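Local coordinates for protein iron-containing superoxide dismutase B2 (Trypanosoma brucei, PDB 3ESF) that probably converts superoxide radicals to hydrogen peroxide and oxygen at an iron site, as an enzyme of the iron/manganese superoxide dismutase family, at residues A[72-77]-A[154-159]; A[127-132]-A[138-143]. The protein carries 1 engineered substitution. All coordinates share one frame; numbering follows the deposited sequence.

Contact 1 (A[72-77]-A[154-159]); sequences QIFNHN and LKPILT. Engineered in segment 154-159: Thr-159 (natural residue Ala). With FE (Fe (III) ion), chain E.
Phe-74 and Pro-156 meet where the alpha-hairpin domain of this Fe/Mn superoxide dismutase packs on the three-stranded sheet of the C-terminal domain. Helix 64-81 supplies one side and edge strand 154-161 the other.

The apolar contact is small. CG of Pro-156 sits near the plane of the Phe-74 ring, at its edge, 4.1 Å from CZ of Phe-74. Phe-74 has its CG anti to the backbone N (chi1 172°), which carries the ring out to the proline. The Phe-74 side chain also packs on helix 55-61.

The second touch joins a methyl to a backbone carbonyl. CG2 of Thr-159, an engineered residue, lies 3.8 Å from O of Asn-75. The hydroxyl of Thr-159 is hydrogen-bonded to the backbone O of Ala-126, and ND2 of Asn-75 to the backbone O of Gly-146.

Helix 64-81 supplies one iron ligand, His-76. It is turned away from the strand and shares the metal with His-28, Asp-161, His-165 and a water. O of Gln-72 accepts from N and ND1 of His-76 on opposite faces of its carbonyl plane. ND1 of His-76 is 2.6 Å from O of Gln-72, which lies 5° out of the imidazole plane. NE2 of His-76 is 2.2 Å from the iron.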
loop_
_atom_site.group_PDB
_atom_site.type_symbol
_atom_site.label_atom_id
_atom_site.label_comp_id
_atom_site.label_asym_id
_atom_site.label_seq_id
_atom_site.Cartn_x
_atom_site.Cartn_y
_atom_site.Cartn_z
ATOM N N GLN A 72 -0.020 0.218 13.855
ATOM C CA GLN A 72 1.191 0.568 13.110
ATOM C C GLN A 72 2.369 0.916 14.005
ATOM O O GLN A 72 3.501 0.609 13.664
ATOM C CB GLN A 72 0.934 1.705 12.133
ATOM C CG GLN A 72 0.069 1.304 10.952
ATOM C CD GLN A 72 0.765 0.366 10.000
ATOM O OE1 GLN A 72 0.719 -0.844 10.169
ATOM N NE2 GLN A 72 1.410 0.922 8.981
ATOM N N ILE A 73 2.110 1.570 15.138
ATOM C CA ILE A 73 3.168 1.825 16.110
ATOM C C ILE A 73 3.821 0.522 16.630
ATOM O O ILE A 73 5.047 0.379 16.632
ATOM C CB ILE A 73 2.676 2.760 17.260
ATOM C CG1 ILE A 73 2.372 4.161 16.680
ATOM C CG2 ILE A 73 3.722 2.847 18.416
ATOM C CD1 ILE A 73 1.460 5.010 17.550
ATOM N N PHE A 74 2.996 -0.404 17.081
ATOM C CA PHE A 74 3.489 -1.690 17.570
ATOM C C PHE A 74 4.173 -2.489 16.451
ATOM O O PHE A 74 5.251 -3.045 16.673
ATOM C CB PHE A 74 2.334 -2.466 18.188
ATOM C CG PHE A 74 2.670 -3.847 18.558
ATOM C CD1 PHE A 74 2.914 -4.173 19.898
ATOM C CD2 PHE A 74 2.766 -4.842 17.586
ATOM C CE1 PHE A 74 3.239 -5.483 20.259
ATOM C CE2 PHE A 74 3.112 -6.148 17.941
ATOM C CZ PHE A 74 3.331 -6.477 19.276
ATOM N N ASN A 75 3.558 -2.522 15.259
ATOM C CA ASN A 75 4.086 -3.283 14.122
ATOM C C ASN A 75 5.482 -2.791 13.743
ATOM O O ASN A 75 6.350 -3.589 13.486
ATOM C CB ASN A 75 3.165 -3.205 12.890
ATOM C CG ASN A 75 1.862 -3.957 13.072
ATOM O OD1 ASN A 75 1.684 -4.745 14.012
ATOM N ND2 ASN A 75 0.939 -3.721 12.173
ATOM N N HIS A 76 5.674 -1.472 13.680
ATOM C CA HIS A 76 6.983 -0.899 13.343
ATOM C C HIS A 76 8.020 -1.121 14.415
ATOM O O HIS A 76 9.178 -1.363 14.116
ATOM C CB HIS A 76 6.853 0.593 13.041
ATOM C CG HIS A 76 6.245 0.863 11.707
ATOM N ND1 HIS A 76 4.885 0.812 11.488
ATOM C CD2 HIS A 76 6.817 1.091 10.504
ATOM C CE1 HIS A 76 4.647 1.023 10.208
ATOM N NE2 HIS A 76 5.803 1.170 9.585
ATOM N N ASN A 77 7.616 -0.992 15.680
ATOM C CA ASN A 77 8.512 -1.314 16.793
ATOM C C ASN A 77 9.025 -2.750 16.641
ATOM O O ASN A 77 10.235 -3.020 16.745
ATOM C CB ASN A 77 7.806 -1.167 18.158
ATOM C CG ASN A 77 7.565 0.299 18.563
ATOM O OD1 ASN A 77 8.137 1.224 17.988
ATOM N ND2 ASN A 77 6.752 0.493 19.602
ATOM N N LEU A 154 -2.429 -15.729 19.296
ATOM C CA LEU A 154 -1.249 -15.493 18.458
ATOM C C LEU A 154 -0.221 -14.584 19.117
ATOM O O LEU A 154 -0.534 -13.477 19.573
ATOM C CB LEU A 154 -1.619 -14.927 17.078
ATOM C CG LEU A 154 -2.517 -15.723 16.126
ATOM C CD1 LEU A 154 -2.446 -15.126 14.723
ATOM C CD2 LEU A 154 -2.174 -17.229 16.087
ATOM N N LYS A 155 1.015 -15.072 19.157
ATOM C CA LYS A 155 2.140 -14.361 19.747
ATOM C C LYS A 155 3.119 -14.090 18.617
ATOM O O LYS A 155 3.594 -15.015 17.987
ATOM C CB LYS A 155 2.773 -15.219 20.859
ATOM C CG LYS A 155 4.073 -14.653 21.432
ATOM C CD LYS A 155 4.543 -15.459 22.664
ATOM C CE LYS A 155 5.309 -16.702 22.292
ATOM N NZ LYS A 155 6.061 -17.221 23.485
ATOM N N PRO A 156 3.358 -12.805 18.303
ATOM C CA PRO A 156 4.278 -12.517 17.222
ATOM C C PRO A 156 5.722 -12.849 17.617
ATOM O O PRO A 156 6.108 -12.694 18.776
ATOM C CB PRO A 156 4.082 -11.016 16.975
ATOM C CG PRO A 156 3.597 -10.483 18.253
ATOM C CD PRO A 156 2.798 -11.577 18.899
ATOM N N ILE A 157 6.478 -13.326 16.627
ATOM C CA ILE A 157 7.866 -13.746 16.798
ATOM C C ILE A 157 8.733 -12.830 15.934
ATOM O O ILE A 157 9.713 -12.273 16.400
ATOM C CB ILE A 157 8.061 -15.247 16.379
ATOM C CG1 ILE A 157 7.192 -16.208 17.224
ATOM C CG2 ILE A 157 9.547 -15.628 16.345
ATOM C CD1 ILE A 157 7.342 -16.085 18.772
ATOM N N LEU A 158 8.358 -12.680 14.667
ATOM C CA LEU A 158 9.083 -11.815 13.727
ATOM C C LEU A 158 8.112 -11.132 12.784
ATOM O O LEU A 158 7.046 -11.668 12.505
ATOM C CB LEU A 158 10.069 -12.625 12.866
ATOM C CG LEU A 158 11.419 -13.168 13.333
ATOM C CD1 LEU A 158 11.918 -14.165 12.330
ATOM C CD2 LEU A 158 12.467 -12.069 13.583
ATOM N N THR A 159 8.486 -9.963 12.272
ATOM C CA THR A 159 7.721 -9.364 11.166
ATOM C C THR A 159 8.614 -8.683 10.122
ATOM O O THR A 159 9.688 -8.155 10.440
ATOM C CB THR A 159 6.582 -8.389 11.675
ATOM O OG1 THR A 159 5.596 -8.182 10.642
ATOM C CG2 THR A 159 7.152 -7.062 12.138
HETATM FE FE FE E . 6.174 0.910 7.476
HETATM O O HOH W 1 4.200 0.104 7.320
#

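Contact 2 (A[127-132]-A[138-143]); sequences WLVQDT and KVFQTH
Trp-127 directs the edge of its indole at Thr-142 across the beta hairpin of strands 124-131 and 137-143. NE1 of Trp-127 donates to OG1 of Thr-142 over 3.0 Å. The bond is nearly straight, at 172°, and its acceptor lies almost in the indole plane. Trp-127 CG stands beside its own backbone N (chi1 -58°), which points the pyrrole edge at Thr-142. O of Phe-140 also lies in the indole plane, 3.3 Å from CD1 of Trp-127.

Phe-140 projects from the same face of the sheet as Trp-127 and Val-129. CD2 of Phe-140 comes within 4.2 Å of CD1 of Trp-127, and CB of Phe-140 lies 3.9 Å from CG2 of Val-129. CG2 of Val-129 packs 3.6 Å from CG of Lys-138. The lysine chain is extended beyond CG, and its CE also passes Val-129. Leu-128 and Val-139 point to the other face, where helix 106-119 packs on both.

Trp-127 with Phe-140 and Val-129 with Lys-138 are antiparallel hydrogen-bonded pairs, each joined by two backbone bonds. Leu-128 and Val-139 form the non-hydrogen-bonded pair between them. Since OG1 of Thr-142 accepts from the indole N-H, its own O-H is left to serve the backbone O of Gly-146. This is consistent with a linked pair of bonds that restrains the indole and joins it to the loop after strand 137-143.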
loop_
_atom_site.group_PDB
_atom_site.type_symbol
_atom_site.label_atom_id
_atom_site.label_comp_id
_atom_site.label_asym_id
_atom_site.label_seq_id
_atom_site.Cartn_x
_atom_site.Cartn_y
_atom_site.Cartn_z
ATOM N N TRP A 127 4.342 -12.194 8.932
ATOM C CA TRP A 127 4.717 -12.538 10.290
ATOM C C TRP A 127 5.126 -14.000 10.421
ATOM O O TRP A 127 4.629 -14.872 9.707
ATOM C CB TRP A 127 3.556 -12.334 11.271
ATOM C CG TRP A 127 2.973 -10.955 11.345
ATOM C CD1 TRP A 127 2.009 -10.422 10.505
ATOM C CD2 TRP A 127 3.263 -9.939 12.311
ATOM N NE1 TRP A 127 1.698 -9.173 10.897
ATOM C CE2 TRP A 127 2.452 -8.825 11.986
ATOM C CE3 TRP A 127 4.097 -9.870 13.442
ATOM C CZ2 TRP A 127 2.467 -7.649 12.725
ATOM C CZ3 TRP A 127 4.130 -8.685 14.181
ATOM C CH2 TRP A 127 3.319 -7.587 13.825
ATOM N N LEU A 128 6.016 -14.246 11.377
ATOM C CA LEU A 128 6.103 -15.542 12.017
ATOM C C LEU A 128 5.376 -15.346 13.354
ATOM O O LEU A 128 5.664 -14.392 14.070
ATOM C CB LEU A 128 7.584 -15.965 12.208
ATOM C CG LEU A 128 7.915 -17.270 12.970
ATOM C CD1 LEU A 128 7.195 -18.492 12.381
ATOM C CD2 LEU A 128 9.426 -17.515 12.981
ATOM N N VAL A 129 4.411 -16.214 13.655
ATOM C CA VAL A 129 3.699 -16.174 14.926
ATOM C C VAL A 129 3.643 -17.556 15.542
ATOM O O VAL A 129 3.812 -18.570 14.859
ATOM C CB VAL A 129 2.215 -15.607 14.826
ATOM C CG1 VAL A 129 2.164 -14.219 14.218
ATOM C CG2 VAL A 129 1.285 -16.603 14.104
ATOM N N GLN A 130 3.411 -17.592 16.848
ATOM C CA GLN A 130 3.155 -18.848 17.529
ATOM C C GLN A 130 1.712 -18.866 18.009
ATOM O O GLN A 130 1.236 -17.899 18.613
ATOM C CB GLN A 130 4.099 -19.016 18.713
ATOM C CG GLN A 130 3.984 -20.412 19.386
ATOM C CD GLN A 130 4.775 -20.519 20.671
ATOM O OE1 GLN A 130 5.060 -19.512 21.321
ATOM N NE2 GLN A 130 5.120 -21.744 21.054
ATOM N N ASP A 131 1.020 -19.965 17.722
ATOM C CA ASP A 131 -0.217 -20.314 18.422
ATOM C C ASP A 131 0.074 -20.713 19.901
ATOM O O ASP A 131 0.753 -21.702 20.189
ATOM C CB ASP A 131 -0.930 -21.460 17.683
ATOM C CG ASP A 131 -2.317 -21.747 18.244
ATOM O OD1 ASP A 131 -2.450 -21.932 19.467
ATOM O OD2 ASP A 131 -3.284 -21.792 17.458
ATOM N N THR A 132 -0.444 -19.936 20.841
ATOM C CA THR A 132 -0.115 -20.107 22.239
ATOM C C THR A 132 -0.856 -21.291 22.897
ATOM O O THR A 132 -0.500 -21.707 23.986
ATOM C CB THR A 132 -0.286 -18.774 23.037
ATOM O OG1 THR A 132 -1.664 -18.404 23.107
ATOM C CG2 THR A 132 0.486 -17.656 22.344
ATOM N N LYS A 138 3.500 -20.607 12.862
ATOM C CA LYS A 138 2.936 -20.470 11.527
ATOM C C LYS A 138 3.354 -19.151 10.873
ATOM O O LYS A 138 3.671 -18.186 11.555
ATOM C CB LYS A 138 1.415 -20.663 11.560
ATOM C CG LYS A 138 0.600 -19.615 12.268
ATOM C CD LYS A 138 -0.916 -19.890 12.060
ATOM C CE LYS A 138 -1.782 -18.862 12.792
ATOM N NZ LYS A 138 -3.227 -18.852 12.380
ATOM N N VAL A 139 3.368 -19.130 9.545
ATOM C CA VAL A 139 3.451 -17.867 8.804
ATOM C C VAL A 139 2.041 -17.259 8.729
ATOM O O VAL A 139 1.057 -17.971 8.541
ATOM C CB VAL A 139 4.019 -18.071 7.402
ATOM C CG1 VAL A 139 4.108 -16.742 6.684
ATOM C CG2 VAL A 139 5.408 -18.765 7.462
ATOM N N PHE A 140 1.957 -15.942 8.910
ATOM C CA PHE A 140 0.680 -15.283 9.086
ATOM C C PHE A 140 0.802 -13.895 8.476
ATOM O O PHE A 140 1.782 -13.196 8.714
ATOM C CB PHE A 140 0.370 -15.212 10.584
ATOM C CG PHE A 140 -0.927 -14.544 10.931
ATOM C CD1 PHE A 140 -2.133 -15.213 10.806
ATOM C CD2 PHE A 140 -0.934 -13.226 11.422
ATOM C CE1 PHE A 140 -3.323 -14.592 11.143
ATOM C CE2 PHE A 140 -2.126 -12.601 11.767
ATOM C CZ PHE A 140 -3.315 -13.270 11.633
ATOM N N GLN A 141 -0.149 -13.518 7.631
ATOM C CA GLN A 141 -0.116 -12.174 7.047
ATOM C C GLN A 141 -1.158 -11.260 7.714
ATOM O O GLN A 141 -2.231 -11.697 8.113
ATOM C CB GLN A 141 -0.399 -12.242 5.534
ATOM C CG GLN A 141 0.637 -13.020 4.772
ATOM C CD GLN A 141 0.238 -13.273 3.335
ATOM O OE1 GLN A 141 -0.031 -12.344 2.563
ATOM N NE2 GLN A 141 0.219 -14.539 2.958
ATOM N N THR A 142 -0.841 -9.976 7.807
ATOM C CA THR A 142 -1.878 -8.979 8.044
ATOM C C THR A 142 -1.839 -7.935 6.928
ATOM O O THR A 142 -0.791 -7.695 6.315
ATOM C CB THR A 142 -1.741 -8.308 9.414
ATOM O OG1 THR A 142 -0.469 -7.651 9.518
ATOM C CG2 THR A 142 -1.873 -9.342 10.539
ATOM N N HIS A 143 -2.976 -7.305 6.695
ATOM C CA HIS A 143 -3.141 -6.337 5.626
ATOM C C HIS A 143 -3.290 -4.958 6.273
ATOM O O HIS A 143 -3.893 -4.837 7.372
ATOM C CB HIS A 143 -4.391 -6.686 4.823
ATOM C CG HIS A 143 -4.523 -5.932 3.533
ATOM N ND1 HIS A 143 -3.526 -5.898 2.584
ATOM C CD2 HIS A 143 -5.563 -5.236 3.012
ATOM C CE1 HIS A 143 -3.938 -5.189 1.539
ATOM N NE2 HIS A 143 -5.168 -4.774 1.777
#

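Overall arrangement
The three-stranded antiparallel sheet underlies both contacts. Strand 124-131 is central, with 137-143 and 154-161 on its two sides. Contact 2 joins it to one neighbour, and contact 1 sets the other neighbour against helix 64-81. Contact 1 is buried, its centre about 4 Å from the centre of the chain, and has two touches, one apolar and one methyl-to-carbonyl. The centre of contact 2 is about 11 Å from the chain centre. It is partly buried and rests on backbone bonds plus one indole bond. The two contacts touch. Ile-157 N probably bonds to Leu-128 O, at 2.9 Å, and the Trp-127 ring packs against Asn-75 and Thr-159. In sequence, contact 2 is nested within the loop that contact 1 closes.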